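PDB 4R0M: McyG protein from Microcystis aeruginosa PCC 7806, which probably activates phenylalanine or a related aryl acid as an acyl-adenylate and loads it onto a carrier domain, as part of the microcystin synthetase. Local coordinates for residues A[276-281]-A[301-306]; A[308-313]-A[359-364]; A[330-335]-A[344-349]. One frame throughout, in Å; residues are numbered along the deposited sequence.

Interaction 1: residues A[276-281]-A[301-306]; sequences FAFSLI and LVNAGE. With FA5 (adenosine-5'-[phenylalaninyl-phosphate]), chain C.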
loop_
_atom_site.group_PDB
_atom_site.type_symbol
_atom_site.label_atom_id
_atom_site.label_comp_id
_atom_site.label_asym_id
_atom_site.label_seq_id
_atom_site.Cartn_x
_atom_site.Cartn_y
_atom_site.Cartn_z
ATOM N N PHE A 276 0.055 10.677 2.968
ATOM C CA PHE A 276 0.767 11.152 4.162
ATOM C C PHE A 276 2.219 11.543 3.883
ATOM O O PHE A 276 2.745 12.484 4.486
ATOM C CB PHE A 276 0.683 10.137 5.318
ATOM C CG PHE A 276 1.543 8.916 5.131
ATOM C CD1 PHE A 276 2.897 8.937 5.459
ATOM C CD2 PHE A 276 0.997 7.736 4.644
ATOM C CE1 PHE A 276 3.689 7.813 5.285
ATOM C CE2 PHE A 276 1.782 6.607 4.475
ATOM C CZ PHE A 276 3.130 6.645 4.794
ATOM N N ALA A 277 2.861 10.819 2.968
ATOM C CA ALA A 277 4.262 11.065 2.635
ATOM C C ALA A 277 4.446 12.397 1.908
ATOM O O ALA A 277 5.462 13.075 2.090
ATOM C CB ALA A 277 4.820 9.920 1.818
ATOM N N PHE A 278 3.455 12.767 1.098
ATOM C CA PHE A 278 3.407 14.091 0.477
ATOM C C PHE A 278 3.383 15.176 1.554
ATOM O O PHE A 278 4.077 16.187 1.440
ATOM C CB PHE A 278 2.179 14.225 -0.432
ATOM C CG PHE A 278 2.320 13.534 -1.761
ATOM C CD1 PHE A 278 2.346 12.144 -1.848
ATOM C CD2 PHE A 278 2.407 14.278 -2.935
ATOM C CE1 PHE A 278 2.470 11.513 -3.078
ATOM C CE2 PHE A 278 2.529 13.650 -4.167
ATOM C CZ PHE A 278 2.561 12.267 -4.239
ATOM N N SER A 279 2.589 14.943 2.600
ATOM C CA SER A 279 2.508 15.847 3.744
ATOM C C SER A 279 3.821 15.908 4.523
ATOM O O SER A 279 4.217 16.979 4.982
ATOM C CB SER A 279 1.354 15.445 4.669
ATOM O OG SER A 279 1.228 16.352 5.749
ATOM N N LEU A 280 4.493 14.763 4.664
ATOM C CA LEU A 280 5.807 14.703 5.314
ATOM C C LEU A 280 6.840 15.576 4.601
ATOM O O LEU A 280 7.723 16.150 5.241
ATOM C CB LEU A 280 6.321 13.262 5.395
ATOM C CG LEU A 280 5.663 12.258 6.345
ATOM C CD1 LEU A 280 6.212 10.865 6.075
ATOM C CD2 LEU A 280 5.867 12.640 7.806
ATOM N N ILE A 281 6.726 15.660 3.276
ATOM C CA ILE A 281 7.571 16.549 2.476
ATOM C C ILE A 281 7.178 18.004 2.733
ATOM O O ILE A 281 8.044 18.858 2.931
ATOM C CB ILE A 281 7.491 16.216 0.965
ATOM C CG1 ILE A 281 8.065 14.817 0.675
ATOM C CG2 ILE A 281 8.166 17.295 0.120
ATOM C CD1 ILE A 281 9.560 14.665 0.888
ATOM N N LEU A 301 4.350 10.900 -10.825
ATOM C CA LEU A 301 4.451 10.825 -9.358
ATOM C C LEU A 301 3.124 10.462 -8.716
ATOM O O LEU A 301 2.260 11.318 -8.513
ATOM C CB LEU A 301 5.001 12.134 -8.769
ATOM C CG LEU A 301 5.308 12.219 -7.264
ATOM C CD1 LEU A 301 6.185 11.069 -6.787
ATOM C CD2 LEU A 301 5.956 13.552 -6.926
ATOM N N VAL A 302 2.988 9.185 -8.382
ATOM C CA VAL A 302 1.721 8.630 -7.926
ATOM C C VAL A 302 1.423 8.948 -6.462
ATOM O O VAL A 302 2.231 8.671 -5.570
ATOM C CB VAL A 302 1.665 7.104 -8.164
ATOM C CG1 VAL A 302 0.291 6.545 -7.819
ATOM C CG2 VAL A 302 2.015 6.786 -9.609
ATOM N N ASN A 303 0.264 9.560 -6.242
ATOM C CA ASN A 303 -0.342 9.659 -4.925
ATOM C C ASN A 303 -1.476 8.640 -4.885
ATOM O O ASN A 303 -2.524 8.850 -5.498
ATOM C CB ASN A 303 -0.871 11.078 -4.671
ATOM C CG ASN A 303 -1.346 11.290 -3.236
ATOM O OD1 ASN A 303 -1.893 10.392 -2.600
ATOM N ND2 ASN A 303 -1.147 12.500 -2.730
ATOM N N ALA A 304 -1.247 7.529 -4.185
ATOM C CA ALA A 304 -2.224 6.439 -4.101
ATOM C C ALA A 304 -2.007 5.562 -2.872
ATOM O O ALA A 304 -0.908 5.513 -2.319
ATOM C CB ALA A 304 -2.186 5.588 -5.364
ATOM N N GLY A 305 -3.058 4.860 -2.464
ATOM C CA GLY A 305 -3.005 4.011 -1.277
ATOM C C GLY A 305 -4.007 4.428 -0.216
ATOM O O GLY A 305 -4.465 3.602 0.571
ATOM N N GLU A 306 -4.334 5.717 -0.199
ATOM C CA GLU A 306 -5.307 6.289 0.732
ATOM C C GLU A 306 -5.914 7.546 0.121
ATOM O O GLU A 306 -5.447 8.030 -0.916
ATOM C CB GLU A 306 -4.655 6.615 2.084
ATOM C CG GLU A 306 -3.637 7.749 2.041
ATOM C CD GLU A 306 -3.042 8.078 3.399
ATOM O OE1 GLU A 306 -2.110 8.907 3.453
ATOM O OE2 GLU A 306 -3.494 7.513 4.417
HETATM C C FA5 C . -3.469 -0.507 -1.589
HETATM O O FA5 C . -3.364 0.265 -0.644
HETATM C CA FA5 C . -3.389 0.012 -3.002
HETATM N N FA5 C . -4.320 1.114 -3.042
HETATM C CB FA5 C . -1.989 0.532 -3.357
HETATM C CG FA5 C . -1.770 1.227 -4.706
HETATM C CD1 FA5 C . -2.800 1.728 -5.504
HETATM C CD2 FA5 C . -0.457 1.386 -5.169
HETATM C CE1 FA5 C . -2.526 2.356 -6.725
HETATM C CE2 FA5 C . -0.170 2.019 -6.384
HETATM C CZ FA5 C . -1.212 2.506 -7.169
HETATM P P FA5 C . -4.758 -2.455 -0.196
HETATM O OP1 FA5 C . -4.051 -2.576 1.128
HETATM O OP2 FA5 C . -5.452 -3.669 -0.761
HETATM O OP3 FA5 C . -3.699 -1.923 -1.306
HETATM O "O5'" FA5 C . -5.847 -1.279 -0.020
HETATM C "C5'" FA5 C . -6.764 -0.917 -1.050
HETATM C "C4'" FA5 C . -7.681 0.168 -0.507
HETATM O "O4'" FA5 C . -6.974 1.383 -0.230
HETATM C "C3'" FA5 C . -8.763 0.572 -1.488
HETATM O "O3'" FA5 C . -9.869 -0.329 -1.468
HETATM C "C2'" FA5 C . -9.141 1.947 -0.986
HETATM O "O2'" FA5 C . -10.068 1.847 0.100
HETATM C "C1'" FA5 C . -7.837 2.502 -0.454
HETATM N N9 FA5 C . -7.257 3.414 -1.474
HETATM C C8 FA5 C . -6.246 3.115 -2.311
HETATM N N7 FA5 C . -5.944 4.159 -3.121
HETATM C C5 FA5 C . -6.784 5.162 -2.811
HETATM C C6 FA5 C . -7.015 6.552 -3.279
HETATM N N6 FA5 C . -6.269 7.092 -4.270
HETATM N N1 FA5 C . -8.001 7.267 -2.685
HETATM C C2 FA5 C . -8.759 6.744 -1.698
HETATM N N3 FA5 C . -8.600 5.495 -1.220
HETATM C C4 FA5 C . -7.650 4.667 -1.727
#
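One face of the F278 ring is covered by the carboxamide of N303: ND2 sits 3.6 Å above the ring plane, over its centre, and the amide plane is inclined only 24° to the ring, so the two flat groups lie almost layered. N303 reaches this place with CG anti to its backbone N (chi1 -172°). At the edge of the same ring, close to its plane, comes the carbonyl of V302, with O 3.8 Å from F278 CE1. L301 adds an apolar touch, its CG 4.1 Å from F278 CZ. The F276 ring has E306 at its edge, OE1 standing 3.5 Å from CD2, and here the carboxylate is turned nearly perpendicular to the ring.

That same oxygen accepts a hydrogen bond from the backbone of F276, N to OE1 2.8 Å, met nearly along the C-O axis of the acid though bent at the hydrogen (137°). The bond ties E306 to the first turn of helix 275-282, where a negative charge would probably be stabilised by the helix dipole. This helix and strand 300-303 belong to a beta-alpha-beta unit that starts with strand 270-273, within the AMP-binding domain of the ANL superfamily. Beyond the ring, N303 ND2 also makes a weak hydrogen bond to N275 OD1, at the first residue of the helix, while F278 meets F316 of helix 310-320. Residues 304-306 carry the chain on to the bound phenylalanyl-adenylate: G305 N comes 3.0 Å from N7 of the adenine, and A304 CB lies 3.5 Å from CE1 of the ligand's phenyl ring.

Interaction 2: residues A[308-313]-A[359-364]; sequences VSVKTI and SFVSLG. With FA5 (adenosine-5'-[phenylalaninyl-phosphate]), chain C.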
loop_
_atom_site.group_PDB
_atom_site.type_symbol
_atom_site.label_atom_id
_atom_site.label_comp_id
_atom_site.label_asym_id
_atom_site.label_seq_id
_atom_site.Cartn_x
_atom_site.Cartn_y
_atom_site.Cartn_z
ATOM N N VAL A 308 -6.792 11.079 -1.080
ATOM C CA VAL A 308 -5.900 12.159 -1.495
ATOM C C VAL A 308 -6.460 13.502 -1.026
ATOM O O VAL A 308 -7.629 13.814 -1.267
ATOM C CB VAL A 308 -5.694 12.168 -3.031
ATOM C CG1 VAL A 308 -4.677 13.222 -3.442
ATOM C CG2 VAL A 308 -5.256 10.793 -3.527
ATOM N N SER A 309 -5.619 14.285 -0.357
ATOM C CA SER A 309 -6.020 15.591 0.167
ATOM C C SER A 309 -5.708 16.726 -0.808
ATOM O O SER A 309 -4.551 16.932 -1.190
ATOM C CB SER A 309 -5.356 15.849 1.523
ATOM O OG SER A 309 -5.539 17.193 1.938
ATOM N N VAL A 310 -6.755 17.456 -1.193
ATOM C CA VAL A 310 -6.659 18.607 -2.097
ATOM C C VAL A 310 -5.635 19.632 -1.601
ATOM O O VAL A 310 -4.758 20.053 -2.357
ATOM C CB VAL A 310 -8.040 19.292 -2.283
ATOM C CG1 VAL A 310 -7.937 20.512 -3.191
ATOM C CG2 VAL A 310 -9.066 18.311 -2.830
ATOM N N LYS A 311 -5.747 20.015 -0.328
ATOM C CA LYS A 311 -4.874 21.029 0.274
ATOM C C LYS A 311 -3.416 20.586 0.374
ATOM O O LYS A 311 -2.506 21.407 0.253
ATOM C CB LYS A 311 -5.383 21.435 1.661
ATOM C CG LYS A 311 -6.666 22.254 1.649
ATOM C CD LYS A 311 -6.901 22.969 2.976
ATOM C CE LYS A 311 -7.371 22.026 4.080
ATOM N NZ LYS A 311 -8.753 21.515 3.860
ATOM N N THR A 312 -3.210 19.292 0.601
ATOM C CA THR A 312 -1.870 18.717 0.726
ATOM C C THR A 312 -1.165 18.675 -0.631
ATOM O O THR A 312 0.004 19.049 -0.739
ATOM C CB THR A 312 -1.922 17.310 1.367
ATOM O OG1 THR A 312 -2.608 17.385 2.623
ATOM C CG2 THR A 312 -0.522 16.751 1.599
ATOM N N ILE A 313 -1.884 18.231 -1.661
ATOM C CA ILE A 313 -1.359 18.208 -3.027
ATOM C C ILE A 313 -1.047 19.618 -3.536
ATOM O O ILE A 313 0.019 19.848 -4.119
ATOM C CB ILE A 313 -2.324 17.491 -3.998
ATOM C CG1 ILE A 313 -2.265 15.973 -3.800
ATOM C CG2 ILE A 313 -2.000 17.835 -5.445
ATOM C CD1 ILE A 313 -1.000 15.314 -4.317
ATOM N N SER A 359 -14.300 18.555 -2.534
ATOM C CA SER A 359 -13.005 18.509 -1.960
ATOM C C SER A 359 -12.415 17.188 -2.343
ATOM O O SER A 359 -11.739 16.561 -1.557
ATOM C CB SER A 359 -13.127 18.592 -0.435
ATOM O OG SER A 359 -13.653 19.837 -0.002
ATOM N N PHE A 360 -12.735 16.735 -3.538
ATOM C CA PHE A 360 -12.299 15.444 -3.994
ATOM C C PHE A 360 -11.390 15.558 -5.191
ATOM O O PHE A 360 -11.647 16.301 -6.101
ATOM C CB PHE A 360 -13.499 14.557 -4.257
ATOM C CG PHE A 360 -14.408 14.438 -3.076
ATOM C CD1 PHE A 360 -13.951 13.908 -1.903
ATOM C CD2 PHE A 360 -15.692 14.884 -3.129
ATOM C CE1 PHE A 360 -14.762 13.800 -0.808
ATOM C CE2 PHE A 360 -16.502 14.799 -2.036
ATOM C CZ PHE A 360 -16.038 14.249 -0.874
ATOM N N VAL A 361 -10.281 14.856 -5.126
ATOM C CA VAL A 361 -9.332 14.768 -6.190
ATOM C C VAL A 361 -9.729 13.731 -7.207
ATOM O O VAL A 361 -10.251 12.710 -6.857
ATOM C CB VAL A 361 -7.997 14.397 -5.624
ATOM C CG1 VAL A 361 -6.969 14.332 -6.708
ATOM C CG2 VAL A 361 -7.600 15.416 -4.601
ATOM N N SER A 362 -9.514 14.011 -8.478
ATOM C CA SER A 362 -9.755 13.021 -9.502
ATOM C C SER A 362 -8.680 11.976 -9.494
ATOM O O SER A 362 -7.518 12.291 -9.460
ATOM C CB SER A 362 -9.798 13.670 -10.868
ATOM O OG SER A 362 -9.959 12.732 -11.891
ATOM N N LEU A 363 -9.100 10.729 -9.557
ATOM C CA LEU A 363 -8.189 9.592 -9.643
ATOM C C LEU A 363 -8.148 9.026 -11.068
ATOM O O LEU A 363 -7.624 7.935 -11.309
ATOM C CB LEU A 363 -8.561 8.518 -8.611
ATOM C CG LEU A 363 -8.705 8.959 -7.146
ATOM C CD1 LEU A 363 -9.021 7.765 -6.265
ATOM C CD2 LEU A 363 -7.470 9.681 -6.624
ATOM N N GLY A 364 -8.706 9.790 -12.005
ATOM C CA GLY A 364 -8.570 9.517 -13.430
ATOM C C GLY A 364 -9.446 8.417 -13.989
ATOM O O GLY A 364 -10.420 7.994 -13.362
HETATM C C FA5 C . -3.469 -0.507 -1.589
HETATM O O FA5 C . -3.364 0.265 -0.644
HETATM C CA FA5 C . -3.389 0.012 -3.002
HETATM N N FA5 C . -4.320 1.114 -3.042
HETATM C CB FA5 C . -1.989 0.532 -3.357
HETATM C CG FA5 C . -1.770 1.227 -4.706
HETATM C CD1 FA5 C . -2.800 1.728 -5.504
HETATM C CD2 FA5 C . -0.457 1.386 -5.169
HETATM C CE1 FA5 C . -2.526 2.356 -6.725
HETATM C CE2 FA5 C . -0.170 2.019 -6.384
HETATM C CZ FA5 C . -1.212 2.506 -7.169
HETATM P P FA5 C . -4.758 -2.455 -0.196
HETATM O OP1 FA5 C . -4.051 -2.576 1.128
HETATM O OP2 FA5 C . -5.452 -3.669 -0.761
HETATM O OP3 FA5 C . -3.699 -1.923 -1.306
HETATM O "O5'" FA5 C . -5.847 -1.279 -0.020
HETATM C "C5'" FA5 C . -6.764 -0.917 -1.050
HETATM C "C4'" FA5 C . -7.681 0.168 -0.507
HETATM O "O4'" FA5 C . -6.974 1.383 -0.230
HETATM C "C3'" FA5 C . -8.763 0.572 -1.488
HETATM O "O3'" FA5 C . -9.869 -0.329 -1.468
HETATM C "C2'" FA5 C . -9.141 1.947 -0.986
HETATM O "O2'" FA5 C . -10.068 1.847 0.100
HETATM C "C1'" FA5 C . -7.837 2.502 -0.454
HETATM N N9 FA5 C . -7.257 3.414 -1.474
HETATM C C8 FA5 C . -6.246 3.115 -2.311
HETATM N N7 FA5 C . -5.944 4.159 -3.121
HETATM C C5 FA5 C . -6.784 5.162 -2.811
HETATM C C6 FA5 C . -7.015 6.552 -3.279
HETATM N N6 FA5 C . -6.269 7.092 -4.270
HETATM N N1 FA5 C . -8.001 7.267 -2.685
HETATM C C2 FA5 C . -8.759 6.744 -1.698
HETATM N N3 FA5 C . -8.600 5.495 -1.220
HETATM C C4 FA5 C . -7.650 4.667 -1.727
#
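V361 pushes its CG2 methyl between V308 and V310. Set anti to the carbonyl carbon of V361, that methyl is aimed at the two valines and lies 3.7 Å from V310 CG2 and 3.8 Å from V308 CG1; the side chains of V308 and V361 cross at about a right angle. V310 CG2 also rests against the backbone of the facing segment, 3.4 Å from S359 O. The other methyl of V308, CG2, meets L363 CD2 at 4.0 Å, the two side chains running alongside in opposed directions. Both of these side chains border the adenine of the bound adenylate: L363 CD1 is 3.5 Å from N6, and V308 CG2 is 3.9 Å from the same amino nitrogen.

The next shell fixes the backbones that carry these groups. S309 occupies the N-cap position of helix 310-320, and its OG shares a hydrogen bond of 3.0 Å with T312 OG1; its backbone N is held by N275 OD1. Across the contact, S362 OG accepts from G364 N in an ST turn and bonds further to E429, while L363 O is hydrogen-bonded to T344 OG1 of strand 341-345. P332 packs against both V361 and L363.

No hydrogen bond links the two segments. They meet through methyl groups and two backbone carbonyl oxygens, S359 O and V308 O, which implies a fit made by shape and burial, with the adenine's amino group bordered by aliphatic carbon on this side.

Interaction 3: residues A[330-335]-A[344-349]; sequences IKPAFG and TWSAGL. With FA5 (adenosine-5'-[phenylalaninyl-phosphate]), chain C.
T344 N gives F334 O a nearly straight hydrogen bond, 3.2 Å long with 173° at the hydrogen. The return bond, F334 N to T344 O at 3.3 Å, is more bent, its donor standing above the carbonyl plane. T344 OG1 takes a weak second bond from F334 N, but its stronger partner is L363 O. Farther along, S346 N gives P332 O a hydrogen bond of 3.1 Å, close to head-on to the carbonyl, and S346 OG accepts from G348 N in an ST turn. At the ligand, G335 O accepts from the amino nitrogen (N) of the phenylalanyl part at 2.6 Å, and A333 O receives a weak bond from the adenine N6.

Packing follows the pairing. A333 CB lies 3.5 Å from W345 CE3, the indole being also met by F232 and F300. L349 CD1 touches P332 CD at 3.7 Å and reaches the I330 side chain. K331, bent at chi2 and chi4, runs its CD past S346 O, 3.3 Å away, and sends NZ to the carbonyls of R328 and K299.

Together the strands make an antiparallel beta hairpin, 330-336 with 341-345, that forms one wall of the adenylate pocket of an ANL adenylation domain.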
loop_
_atom_site.group_PDB
_atom_site.type_symbol
_atom_site.label_atom_id
_atom_site.label_comp_id
_atom_site.label_asym_id
_atom_site.label_seq_id
_atom_site.Cartn_x
_atom_site.Cartn_y
_atom_site.Cartn_z
ATOM N N ILE A 330 2.378 15.027 -11.030
ATOM C CA ILE A 330 1.678 14.336 -9.948
ATOM C C ILE A 330 0.471 13.578 -10.496
ATOM O O ILE A 330 -0.379 14.154 -11.180
ATOM C CB ILE A 330 1.240 15.311 -8.832
ATOM C CG1 ILE A 330 2.465 15.990 -8.218
ATOM C CG2 ILE A 330 0.432 14.584 -7.761
ATOM C CD1 ILE A 330 2.137 17.110 -7.257
ATOM N N LYS A 331 0.418 12.283 -10.196
ATOM C CA LYS A 331 -0.650 11.416 -10.680
ATOM C C LYS A 331 -1.394 10.724 -9.526
ATOM O O LYS A 331 -1.010 9.633 -9.102
ATOM C CB LYS A 331 -0.102 10.367 -11.665
ATOM C CG LYS A 331 0.745 10.908 -12.816
ATOM C CD LYS A 331 -0.075 11.732 -13.799
ATOM C CE LYS A 331 0.613 11.867 -15.148
ATOM N NZ LYS A 331 1.856 12.683 -15.077
ATOM N N PRO A 332 -2.457 11.366 -9.001
ATOM C CA PRO A 332 -3.348 10.652 -8.091
ATOM C C PRO A 332 -3.986 9.461 -8.801
ATOM O O PRO A 332 -4.385 9.574 -9.958
ATOM C CB PRO A 332 -4.408 11.700 -7.723
ATOM C CG PRO A 332 -4.238 12.812 -8.702
ATOM C CD PRO A 332 -2.799 12.794 -9.097
ATOM N N ALA A 333 -4.065 8.324 -8.118
ATOM C CA ALA A 333 -4.544 7.097 -8.745
ATOM C C ALA A 333 -5.338 6.239 -7.773
ATOM O O ALA A 333 -5.185 6.361 -6.559
ATOM C CB ALA A 333 -3.369 6.306 -9.299
ATOM N N PHE A 334 -6.188 5.373 -8.313
ATOM C CA PHE A 334 -6.848 4.363 -7.500
ATOM C C PHE A 334 -6.347 2.968 -7.847
ATOM O O PHE A 334 -6.145 2.637 -9.017
ATOM C CB PHE A 334 -8.372 4.430 -7.640
ATOM C CG PHE A 334 -9.096 3.378 -6.846
ATOM C CD1 PHE A 334 -9.297 3.531 -5.478
ATOM C CD2 PHE A 334 -9.566 2.224 -7.465
ATOM C CE1 PHE A 334 -9.959 2.556 -4.744
ATOM C CE2 PHE A 334 -10.223 1.244 -6.736
ATOM C CZ PHE A 334 -10.422 1.412 -5.375
ATOM N N GLY A 335 -6.150 2.160 -6.812
ATOM C CA GLY A 335 -5.781 0.765 -6.971
ATOM C C GLY A 335 -6.003 -0.004 -5.684
ATOM O O GLY A 335 -6.294 0.583 -4.638
ATOM N N THR A 344 -6.959 2.906 -12.088
ATOM C CA THR A 344 -7.235 4.191 -12.731
ATOM C C THR A 344 -6.048 5.127 -12.518
ATOM O O THR A 344 -5.372 5.052 -11.492
ATOM C CB THR A 344 -8.529 4.875 -12.217
ATOM O OG1 THR A 344 -8.333 5.358 -10.881
ATOM C CG2 THR A 344 -9.727 3.929 -12.255
ATOM N N TRP A 345 -5.794 5.996 -13.493
ATOM C CA TRP A 345 -4.679 6.937 -13.419
ATOM C C TRP A 345 -5.119 8.305 -13.840
ATOM O O TRP A 345 -5.796 8.460 -14.859
ATOM C CB TRP A 345 -3.519 6.480 -14.302
ATOM C CG TRP A 345 -3.034 5.077 -14.015
ATOM C CD1 TRP A 345 -3.400 3.904 -14.666
ATOM C CD2 TRP A 345 -2.070 4.655 -12.987
ATOM N NE1 TRP A 345 -2.749 2.823 -14.131
ATOM C CE2 TRP A 345 -1.940 3.201 -13.120
ATOM C CE3 TRP A 345 -1.330 5.310 -12.010
ATOM C CZ2 TRP A 345 -1.101 2.460 -12.301
ATOM C CZ3 TRP A 345 -0.488 4.552 -11.188
ATOM C CH2 TRP A 345 -0.380 3.161 -11.331
ATOM N N SER A 346 -4.743 9.312 -13.056
ATOM C CA SER A 346 -5.013 10.700 -13.403
ATOM C C SER A 346 -4.146 11.117 -14.585
ATOM O O SER A 346 -3.041 10.596 -14.767
ATOM C CB SER A 346 -4.740 11.612 -12.205
ATOM O OG SER A 346 -4.959 12.976 -12.522
ATOM N N ALA A 347 -4.655 12.050 -15.385
ATOM C CA ALA A 347 -3.887 12.634 -16.481
ATOM C C ALA A 347 -2.845 13.621 -15.952
ATOM O O ALA A 347 -1.918 14.001 -16.668
ATOM C CB ALA A 347 -4.815 13.316 -17.477
ATOM N N GLY A 348 -3.001 14.019 -14.692
ATOM C CA GLY A 348 -2.106 14.976 -14.053
ATOM C C GLY A 348 -2.876 16.140 -13.465
ATOM O O GLY A 348 -3.970 16.468 -13.931
ATOM N N LEU A 349 -2.305 16.766 -12.440
ATOM C CA LEU A 349 -2.951 17.899 -11.777
ATOM C C LEU A 349 -2.409 19.237 -12.265
ATOM O O LEU A 349 -1.194 19.424 -12.372
ATOM C CB LEU A 349 -2.827 17.785 -10.256
ATOM C CG LEU A 349 -3.760 16.768 -9.596
ATOM C CD1 LEU A 349 -3.231 16.379 -8.227
ATOM C CD2 LEU A 349 -5.187 17.290 -9.494
HETATM C C FA5 C . -3.469 -0.507 -1.589
HETATM O O FA5 C . -3.364 0.265 -0.644
HETATM C CA FA5 C . -3.389 0.012 -3.002
HETATM N N FA5 C . -4.320 1.114 -3.042
HETATM C CB FA5 C . -1.989 0.532 -3.357
HETATM C CG FA5 C . -1.770 1.227 -4.706
HETATM C CD1 FA5 C . -2.800 1.728 -5.504
HETATM C CD2 FA5 C . -0.457 1.386 -5.169
HETATM C CE1 FA5 C . -2.526 2.356 -6.725
HETATM C CE2 FA5 C . -0.170 2.019 -6.384
HETATM C CZ FA5 C . -1.212 2.506 -7.169
HETATM P P FA5 C . -4.758 -2.455 -0.196
HETATM O OP1 FA5 C . -4.051 -2.576 1.128
HETATM O OP2 FA5 C . -5.452 -3.669 -0.761
HETATM O OP3 FA5 C . -3.699 -1.923 -1.306
HETATM O "O5'" FA5 C . -5.847 -1.279 -0.020
HETATM C "C5'" FA5 C . -6.764 -0.917 -1.050
HETATM C "C4'" FA5 C . -7.681 0.168 -0.507
HETATM O "O4'" FA5 C . -6.974 1.383 -0.230
HETATM C "C3'" FA5 C . -8.763 0.572 -1.488
HETATM O "O3'" FA5 C . -9.869 -0.329 -1.468
HETATM C "C2'" FA5 C . -9.141 1.947 -0.986
HETATM O "O2'" FA5 C . -10.068 1.847 0.100
HETATM C "C1'" FA5 C . -7.837 2.502 -0.454
HETATM N N9 FA5 C . -7.257 3.414 -1.474
HETATM C C8 FA5 C . -6.246 3.115 -2.311
HETATM N N7 FA5 C . -5.944 4.159 -3.121
HETATM C C5 FA5 C . -6.784 5.162 -2.811
HETATM C C6 FA5 C . -7.015 6.552 -3.279
HETATM N N6 FA5 C . -6.269 7.092 -4.270
HETATM N N1 FA5 C . -8.001 7.267 -2.685
HETATM C C2 FA5 C . -8.759 6.744 -1.698
HETATM N N3 FA5 C . -8.600 5.495 -1.220
HETATM C C4 FA5 C . -7.650 4.667 -1.727
#

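All three contacts converge on the phenylalanyl-adenylate. Interactions 1 and 3 are joined through the sheet, since strands 300-303 and 330-336 are neighbours: L301 O lies 2.7 Å from K331 N, and N303 O 3.1 Å from A333 N, both probable hydrogen bonds. Interaction 2 packs on interaction 1, with N303 OD1 3.5 Å from V308 CG2, and I313 CD1 3.8 Å from F278 CD2. It also encloses interaction 3 along the chain, and I313 CG2 meets L349 CD1 at 3.4 Å. The centres lie about 10 to 12 Å apart. Between them, residues 304-306, 308, 333-335 and 363 line the pocket, while D421, T337 and K533 supply further hydrogen bonds to the ligand.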